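Local atomic coordinates of neurotoxin (Clostridium botulinum, PDB entry 1ZB7), a protein that acts as a zinc endopeptidase in the host cytosol, where it cleaves the synaptobrevins VAMP1, VAMP2 and VAMP3. Residues Pro2-Tyr10 against Asn100-Asp110; Ala115-Ser123 against Ala130-Ile138. All blocks are in the same frame, centred on the assembly; numbering follows the deposited sequence.

The two contacts follow one another along the chain, at opposite ends of the helix 103-114. Contact 1 sets the extended N-terminal segment 2-10 against the start of that helix. Contact 2 lies just past its end, where segment 115-123 meets segment 130-138. Their centres lie about 25 Å apart. Their nearest atoms are about 5 Å apart, and they do not touch. Contact 1 is a surface contact, its centre about 14 Å from the centre of the chain. Contact 2 is buried, its centre about 18 Å from that of the chain. Both belong to the zinc protease domain of the M27 family. Contact 1 backs onto helix 224-239, which carries the HExxH zinc-binding sequence; neither contact supplies a residue of that sequence.

Contact 1: Pro2-Tyr10 against Asn100-Asp110; sequences PVNIKNFNY and NSKPSGQRLLD
Water 1 sits between Val-3, Asn-100 and Gln-106. It accepts from Val-3 N at 2.8 Å. Asn-100 OD1, at 2.7 Å, and the backbone O of Gln-106 lie within reach of its protons, which do not suffice for every acceptor around it. The other end of the Asn-100 amide bonds Val-3 directly. Asn-100 ND2 donates to Val-3 O over 2.9 Å. This bond is bent, with an angle of 139° at the hydrogen, and the oxygen sits 22° out of the amide plane. The amide thus takes the Val-3 carbonyl directly and may reach its N-H through the water. A second bond ties the loop to the helix. Gln-106 NE2 donates to Asn-100 O at 2.8 Å, and this oxygen lies in the amide plane of Gln-106. CG of Gln-106 stands beside its own backbone N (chi1 -69°) and the chain runs out extended. That course brings the side chain alongside Pro-2, with Pro-2 CG 3.9 Å from Gln-106 OE1. Aliphatic groups pack around these bonds. Ile-5 and Asn-100 run alongside each other, pointing opposite ways, and Ile-5 CD1 reaches Asn-100 CB at 3.6 Å. Val-3 likewise passes Asp-110, its methyl CG2 3.5 Å from the carboxylate oxygen Asp-110 OD1. Val-3 CG1 meets Leu-109 CB more loosely, at 4.3 Å. The contact lies near the surface of the domain. Val-3 also touches Ile-40, and Ile-5 packs on Phe-96 and Asn-97 of helix 82-99. On the inner side Leu-108 and Leu-109 pack against helix 224-239, while Ser-104 rests on helix 357-364.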
loop_
_atom_site.group_PDB
_atom_site.type_symbol
_atom_site.label_atom_id
_atom_site.label_comp_id
_atom_site.label_asym_id
_atom_site.label_seq_id
_atom_site.Cartn_x
_atom_site.Cartn_y
_atom_site.Cartn_z
ATOM N N PRO A 2 -13.420 22.140 28.143
ATOM C CA PRO A 2 -12.181 21.375 27.987
ATOM C C PRO A 2 -11.783 20.737 29.305
ATOM O O PRO A 2 -11.980 21.320 30.377
ATOM C CB PRO A 2 -11.140 22.417 27.559
ATOM C CG PRO A 2 -11.928 23.662 27.270
ATOM C CD PRO A 2 -13.127 23.583 28.178
ATOM N N VAL A 3 -11.278 19.512 29.161
ATOM C CA VAL A 3 -10.795 18.620 30.221
ATOM C C VAL A 3 -9.644 19.304 31.010
ATOM O O VAL A 3 -8.837 20.042 30.447
ATOM C CB VAL A 3 -10.418 17.322 29.515
ATOM C CG1 VAL A 3 -8.921 16.938 29.562
ATOM C CG2 VAL A 3 -11.456 16.221 29.773
ATOM N N ASN A 4 -9.643 19.095 32.314
ATOM C CA ASN A 4 -8.536 19.514 33.113
ATOM C C ASN A 4 -7.362 18.518 33.068
ATOM O O ASN A 4 -7.541 17.357 33.265
ATOM C CB ASN A 4 -8.966 19.745 34.570
ATOM C CG ASN A 4 -7.791 20.194 35.460
ATOM O OD1 ASN A 4 -7.158 19.351 36.181
ATOM N ND2 ASN A 4 -7.447 21.492 35.378
ATOM N N ILE A 5 -6.165 19.035 32.940
ATOM C CA ILE A 5 -4.956 18.203 32.896
ATOM C C ILE A 5 -4.068 18.585 34.093
ATOM O O ILE A 5 -3.610 19.723 34.179
ATOM C CB ILE A 5 -4.201 18.340 31.541
ATOM C CG1 ILE A 5 -5.193 18.074 30.398
ATOM C CG2 ILE A 5 -3.031 17.400 31.505
ATOM C CD1 ILE A 5 -4.632 18.182 29.039
ATOM N N LYS A 6 -3.868 17.614 34.991
ATOM C CA LYS A 6 -3.135 17.824 36.208
ATOM C C LYS A 6 -1.618 17.628 36.046
ATOM O O LYS A 6 -1.193 16.719 35.378
ATOM C CB LYS A 6 -3.681 16.911 37.317
ATOM C CG LYS A 6 -3.188 17.327 38.674
ATOM C CD LYS A 6 -3.951 16.710 39.763
ATOM C CE LYS A 6 -3.092 16.900 41.052
ATOM N NZ LYS A 6 -3.929 16.480 42.218
ATOM N N ASN A 7 -0.837 18.527 36.648
ATOM C CA ASN A 7 0.601 18.459 36.781
ATOM C C ASN A 7 1.033 17.601 37.943
ATOM O O ASN A 7 0.477 17.672 38.938
ATOM C CB ASN A 7 1.198 19.877 37.031
ATOM C CG ASN A 7 0.959 20.889 35.861
ATOM O OD1 ASN A 7 1.145 20.605 34.638
ATOM N ND2 ASN A 7 0.605 22.113 36.260
ATOM N N PHE A 8 2.114 16.875 37.813
ATOM C CA PHE A 8 2.648 15.958 38.817
ATOM C C PHE A 8 4.140 15.942 38.694
ATOM O O PHE A 8 4.687 16.208 37.600
ATOM C CB PHE A 8 2.240 14.518 38.534
ATOM C CG PHE A 8 0.752 14.234 38.766
ATOM C CD1 PHE A 8 0.239 14.129 40.050
ATOM C CD2 PHE A 8 -0.083 14.012 37.713
ATOM C CE1 PHE A 8 -1.103 13.837 40.257
ATOM C CE2 PHE A 8 -1.419 13.732 37.945
ATOM C CZ PHE A 8 -1.896 13.610 39.163
ATOM N N ASN A 9 4.791 15.615 39.810
ATOM C CA ASN A 9 6.195 15.212 39.837
ATOM C C ASN A 9 6.200 13.750 40.116
ATOM O O ASN A 9 5.376 13.334 40.849
ATOM C CB ASN A 9 6.965 15.966 40.948
ATOM C CG ASN A 9 6.806 17.490 40.838
ATOM O OD1 ASN A 9 7.423 18.092 39.925
ATOM N ND2 ASN A 9 5.950 18.126 41.732
ATOM N N TYR A 10 7.115 12.981 39.526
ATOM C CA TYR A 10 7.263 11.588 39.820
ATOM C C TYR A 10 7.330 11.249 41.287
ATOM O O TYR A 10 6.758 10.259 41.710
ATOM C CB TYR A 10 8.448 10.941 39.136
ATOM C CG TYR A 10 8.361 9.428 39.280
ATOM C CD1 TYR A 10 7.453 8.705 38.518
ATOM C CD2 TYR A 10 9.115 8.733 40.202
ATOM C CE1 TYR A 10 7.343 7.369 38.644
ATOM C CE2 TYR A 10 9.001 7.350 40.313
ATOM C CZ TYR A 10 8.117 6.685 39.522
ATOM O OH TYR A 10 7.971 5.314 39.562
ATOM N N ASN A 100 -4.789 19.415 23.976
ATOM C CA ASN A 100 -5.828 20.206 24.610
ATOM C C ASN A 100 -5.838 21.725 24.195
ATOM O O ASN A 100 -6.717 22.413 24.661
ATOM C CB ASN A 100 -5.824 19.991 26.149
ATOM C CG ASN A 100 -7.242 20.054 26.770
ATOM O OD1 ASN A 100 -8.264 19.574 26.159
ATOM N ND2 ASN A 100 -7.302 20.509 28.052
ATOM N N SER A 101 -4.960 22.185 23.289
ATOM C CA SER A 101 -4.825 23.620 22.961
ATOM C C SER A 101 -5.778 24.062 21.898
ATOM O O SER A 101 -5.918 25.224 21.678
ATOM C CB SER A 101 -3.410 24.064 22.542
ATOM O OG SER A 101 -2.908 23.354 21.396
ATOM N N LYS A 102 -6.445 23.137 21.241
ATOM C CA LYS A 102 -7.298 23.465 20.099
ATOM C C LYS A 102 -8.632 22.695 20.190
ATOM O O LYS A 102 -8.705 21.650 20.799
ATOM C CB LYS A 102 -6.558 23.155 18.784
ATOM C CG LYS A 102 -5.482 24.198 18.436
ATOM C CD LYS A 102 -4.838 23.921 17.090
ATOM C CE LYS A 102 -3.445 24.592 17.014
ATOM N NZ LYS A 102 -3.631 26.050 17.276
ATOM N N PRO A 103 -9.701 23.269 19.648
ATOM C CA PRO A 103 -11.025 22.618 19.896
ATOM C C PRO A 103 -11.154 21.127 19.453
ATOM O O PRO A 103 -11.739 20.327 20.171
ATOM C CB PRO A 103 -12.037 23.572 19.204
ATOM C CG PRO A 103 -11.288 24.906 19.113
ATOM C CD PRO A 103 -9.804 24.541 18.917
ATOM N N SER A 104 -10.539 20.735 18.334
ATOM C CA SER A 104 -10.614 19.349 17.863
ATOM C C SER A 104 -9.958 18.342 18.813
ATOM O O SER A 104 -10.549 17.287 19.143
ATOM C CB SER A 104 -10.009 19.241 16.480
ATOM O OG SER A 104 -8.623 19.637 16.508
ATOM N N GLY A 105 -8.780 18.681 19.314
ATOM C CA GLY A 105 -8.120 17.816 20.287
ATOM C C GLY A 105 -8.813 17.780 21.619
ATOM O O GLY A 105 -8.865 16.738 22.285
ATOM N N GLN A 106 -9.348 18.939 22.021
ATOM C CA GLN A 106 -10.272 19.033 23.177
ATOM C C GLN A 106 -11.475 18.101 23.120
ATOM O O GLN A 106 -11.811 17.426 24.068
ATOM C CB GLN A 106 -10.758 20.479 23.346
ATOM C CG GLN A 106 -9.648 21.452 23.816
ATOM C CD GLN A 106 -10.049 22.900 23.703
ATOM O OE1 GLN A 106 -11.216 23.210 23.464
ATOM N NE2 GLN A 106 -9.082 23.802 23.909
ATOM N N ARG A 107 -12.122 18.080 21.986
ATOM C CA ARG A 107 -13.210 17.169 21.730
ATOM C C ARG A 107 -12.727 15.752 21.780
ATOM O O ARG A 107 -13.375 14.910 22.397
ATOM C CB ARG A 107 -13.832 17.506 20.377
ATOM C CG ARG A 107 -15.255 17.211 20.220
ATOM C CD ARG A 107 -15.804 17.797 18.874
ATOM N NE ARG A 107 -15.195 19.093 18.469
ATOM C CZ ARG A 107 -14.487 19.328 17.341
ATOM N NH1 ARG A 107 -14.238 18.353 16.460
ATOM N NH2 ARG A 107 -13.998 20.560 17.096
ATOM N N LEU A 108 -11.568 15.457 21.181
ATOM C CA LEU A 108 -10.946 14.075 21.265
ATOM C C LEU A 108 -10.819 13.608 22.708
ATOM O O LEU A 108 -11.294 12.540 23.090
ATOM C CB LEU A 108 -9.601 14.021 20.523
ATOM C CG LEU A 108 -8.797 12.732 20.559
ATOM C CD1 LEU A 108 -9.662 11.593 20.144
ATOM C CD2 LEU A 108 -7.556 12.784 19.624
ATOM N N LEU A 109 -10.264 14.467 23.545
ATOM C CA LEU A 109 -10.098 14.113 24.979
ATOM C C LEU A 109 -11.391 13.994 25.756
ATOM O O LEU A 109 -11.548 13.048 26.487
ATOM C CB LEU A 109 -9.101 15.060 25.689
ATOM C CG LEU A 109 -7.712 15.247 25.038
ATOM C CD1 LEU A 109 -6.886 16.278 25.805
ATOM C CD2 LEU A 109 -6.976 13.908 24.945
ATOM N N ASP A 110 -12.364 14.886 25.530
ATOM C CA ASP A 110 -13.700 14.779 26.142
ATOM C C ASP A 110 -14.412 13.457 25.813
ATOM O O ASP A 110 -14.985 12.806 26.674
ATOM C CB ASP A 110 -14.624 15.895 25.642
ATOM C CG ASP A 110 -14.300 17.279 26.217
ATOM O OD1 ASP A 110 -13.748 17.357 27.333
ATOM O OD2 ASP A 110 -14.664 18.301 25.561
HETATM O O HOH W 1 -10.763 18.668 26.560
#

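Contact 2: Ala115-Ser123 against Ala130-Ile138; sequences AIPYLGNAS and AANVANVSI
The side chains of Asn-121 and Asn-135 meet at a slant, their amide planes 42° apart. Asn-121 ND2 donates to Asn-135 OD1 at 2.8 Å, and the acceptor lies in the amide plane of Asn-121. Asn-135 uses its own ND2 on the backbone, giving 2.9 Å to Gly-120 O. That oxygen is in the amide plane of Asn-135, but the nitrogen stands above the carbonyl plane. Both ends of the Asn-135 amide are thus held, which fixes its rotation. Its chi1 of 54° turns the amide toward Gly-120 and Asn-121. Asn-121 OD1 accepts from Ser-123 N and closes an Asx turn. Leu-119 and Val-136 cross at about a right angle, and Leu-119 CD2 meets Val-136 CG1 at 3.8 Å. Beside them the backbones join through Ala-130 N to Leu-119 O, a nearly straight bond of 2.9 Å. The contact joins the two ends of the connection from helix 103-114 to strand 137-142 of the mixed sheet, which includes the short strand 128-129. Leu-119 and Val-136 both pack on Met-155 of the edge strand 150-155. Tyr-118 turns the other way, toward helix 282-303 and Tyr-323 of helix 316-327.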
loop_
_atom_site.group_PDB
_atom_site.type_symbol
_atom_site.label_atom_id
_atom_site.label_comp_id
_atom_site.label_asym_id
_atom_site.label_seq_id
_atom_site.Cartn_x
_atom_site.Cartn_y
_atom_site.Cartn_z
ATOM N N ALA A 115 -16.111 7.815 27.302
ATOM C CA ALA A 115 -16.395 6.537 26.623
ATOM C C ALA A 115 -16.021 5.355 27.471
ATOM O O ALA A 115 -15.241 4.506 27.094
ATOM C CB ALA A 115 -15.754 6.466 25.269
ATOM N N ILE A 116 -16.628 5.307 28.651
ATOM C CA ILE A 116 -16.476 4.219 29.604
ATOM C C ILE A 116 -16.837 2.909 28.934
ATOM O O ILE A 116 -17.850 2.830 28.272
ATOM C CB ILE A 116 -17.321 4.581 30.844
ATOM C CG1 ILE A 116 -16.522 5.448 31.759
ATOM C CG2 ILE A 116 -17.925 3.441 31.630
ATOM C CD1 ILE A 116 -16.840 6.822 31.482
ATOM N N PRO A 117 -15.988 1.901 29.060
ATOM C CA PRO A 117 -16.357 0.551 28.624
ATOM C C PRO A 117 -17.658 0.067 29.294
ATOM O O PRO A 117 -17.997 0.473 30.426
ATOM C CB PRO A 117 -15.154 -0.332 29.024
ATOM C CG PRO A 117 -14.155 0.629 29.628
ATOM C CD PRO A 117 -14.619 1.993 29.584
ATOM N N TYR A 118 -18.432 -0.710 28.536
ATOM C CA TYR A 118 -19.557 -1.406 29.051
ATOM C C TYR A 118 -19.120 -2.347 30.170
ATOM O O TYR A 118 -18.072 -3.005 30.107
ATOM C CB TYR A 118 -20.272 -2.122 27.904
ATOM C CG TYR A 118 -21.632 -2.718 28.283
ATOM C CD1 TYR A 118 -22.789 -1.948 28.160
ATOM C CD2 TYR A 118 -21.742 -4.017 28.779
ATOM C CE1 TYR A 118 -24.078 -2.485 28.517
ATOM C CE2 TYR A 118 -23.041 -4.558 29.148
ATOM C CZ TYR A 118 -24.183 -3.759 29.015
ATOM O OH TYR A 118 -25.431 -4.179 29.388
ATOM N N LEU A 119 -19.919 -2.390 31.240
ATOM C CA LEU A 119 -19.764 -3.382 32.344
ATOM C C LEU A 119 -20.130 -4.824 31.951
ATOM O O LEU A 119 -21.115 -5.378 32.382
ATOM C CB LEU A 119 -20.532 -2.917 33.569
ATOM C CG LEU A 119 -20.326 -1.485 34.008
ATOM C CD1 LEU A 119 -21.031 -1.217 35.252
ATOM C CD2 LEU A 119 -18.798 -1.102 34.202
ATOM N N GLY A 120 -19.317 -5.429 31.107
ATOM C CA GLY A 120 -19.530 -6.792 30.679
ATOM C C GLY A 120 -18.845 -7.081 29.363
ATOM O O GLY A 120 -18.148 -6.268 28.833
ATOM N N ASN A 121 -19.104 -8.256 28.808
ATOM C CA ASN A 121 -18.546 -8.717 27.526
ATOM C C ASN A 121 -19.401 -9.887 27.113
ATOM O O ASN A 121 -20.310 -10.200 27.800
ATOM C CB ASN A 121 -17.069 -9.120 27.602
ATOM C CG ASN A 121 -16.752 -10.076 28.737
ATOM O OD1 ASN A 121 -17.329 -11.132 28.845
ATOM N ND2 ASN A 121 -15.755 -9.733 29.532
ATOM N N ALA A 122 -19.102 -10.486 25.963
ATOM C CA ALA A 122 -19.872 -11.598 25.394
ATOM C C ALA A 122 -20.158 -12.693 26.369
ATOM O O ALA A 122 -21.135 -13.355 26.224
ATOM C CB ALA A 122 -19.101 -12.216 24.159
ATOM N N SER A 123 -19.325 -12.899 27.372
ATOM C CA SER A 123 -19.525 -14.003 28.298
ATOM C C SER A 123 -20.218 -13.597 29.559
ATOM O O SER A 123 -20.411 -14.426 30.452
ATOM C CB SER A 123 -18.151 -14.515 28.699
ATOM O OG SER A 123 -17.549 -13.501 29.511
ATOM N N ALA A 130 -21.422 -6.431 35.053
ATOM C CA ALA A 130 -20.291 -7.116 35.656
ATOM C C ALA A 130 -19.065 -6.160 35.509
ATOM O O ALA A 130 -18.559 -6.002 34.444
ATOM C CB ALA A 130 -20.038 -8.486 34.923
ATOM N N ALA A 131 -18.680 -5.481 36.573
ATOM C CA ALA A 131 -17.507 -4.610 36.607
ATOM C C ALA A 131 -16.225 -5.383 36.816
ATOM O O ALA A 131 -15.155 -4.919 36.490
ATOM C CB ALA A 131 -17.672 -3.591 37.701
ATOM N N ASN A 132 -16.334 -6.577 37.347
ATOM C CA ASN A 132 -15.195 -7.310 37.786
ATOM C C ASN A 132 -14.640 -8.167 36.674
ATOM O O ASN A 132 -14.424 -9.369 36.886
ATOM C CB ASN A 132 -15.599 -8.231 38.920
ATOM C CG ASN A 132 -16.707 -9.217 38.473
ATOM O OD1 ASN A 132 -17.980 -8.966 38.620
ATOM N ND2 ASN A 132 -16.241 -10.348 37.881
ATOM N N VAL A 133 -14.519 -7.604 35.474
ATOM C CA VAL A 133 -14.014 -8.342 34.343
ATOM C C VAL A 133 -12.850 -7.577 33.713
ATOM O O VAL A 133 -12.775 -6.346 33.841
ATOM C CB VAL A 133 -15.098 -8.621 33.295
ATOM C CG1 VAL A 133 -16.140 -9.570 33.878
ATOM C CG2 VAL A 133 -15.700 -7.343 32.739
ATOM N N ALA A 134 -12.023 -8.310 32.962
ATOM C CA ALA A 134 -10.685 -7.848 32.588
ATOM C C ALA A 134 -10.744 -6.715 31.588
ATOM O O ALA A 134 -9.853 -5.867 31.606
ATOM C CB ALA A 134 -9.845 -9.016 32.041
ATOM N N ASN A 135 -11.818 -6.641 30.786
ATOM C CA ASN A 135 -11.975 -5.473 29.900
ATOM C C ASN A 135 -12.428 -4.181 30.617
ATOM O O ASN A 135 -12.522 -3.111 29.977
ATOM C CB ASN A 135 -12.919 -5.755 28.691
ATOM C CG ASN A 135 -14.274 -6.273 29.065
ATOM O OD1 ASN A 135 -14.399 -7.337 29.702
ATOM N ND2 ASN A 135 -15.342 -5.578 28.595
ATOM N N VAL A 136 -12.791 -4.294 31.893
ATOM C CA VAL A 136 -13.332 -3.181 32.613
ATOM C C VAL A 136 -12.407 -2.629 33.757
ATOM O O VAL A 136 -12.204 -1.406 33.845
ATOM C CB VAL A 136 -14.774 -3.479 33.173
ATOM C CG1 VAL A 136 -15.202 -2.368 34.123
ATOM C CG2 VAL A 136 -15.828 -3.581 32.037
ATOM N N SER A 137 -11.943 -3.546 34.605
ATOM C CA SER A 137 -11.304 -3.315 35.913
ATOM C C SER A 137 -9.870 -3.912 36.043
ATOM O O SER A 137 -9.572 -5.006 35.548
ATOM C CB SER A 137 -12.118 -3.888 37.078
ATOM O OG SER A 137 -13.404 -3.205 37.254
ATOM N N ILE A 138 -9.017 -3.137 36.708
ATOM C CA ILE A 138 -7.688 -3.529 37.205
ATOM C C ILE A 138 -7.661 -3.464 38.721
ATOM O O ILE A 138 -8.596 -3.000 39.365
ATOM C CB ILE A 138 -6.569 -2.598 36.617
ATOM C CG1 ILE A 138 -6.737 -1.109 36.999
ATOM C CG2 ILE A 138 -6.612 -2.705 35.111
ATOM C CD1 ILE A 138 -5.458 -0.256 36.679
#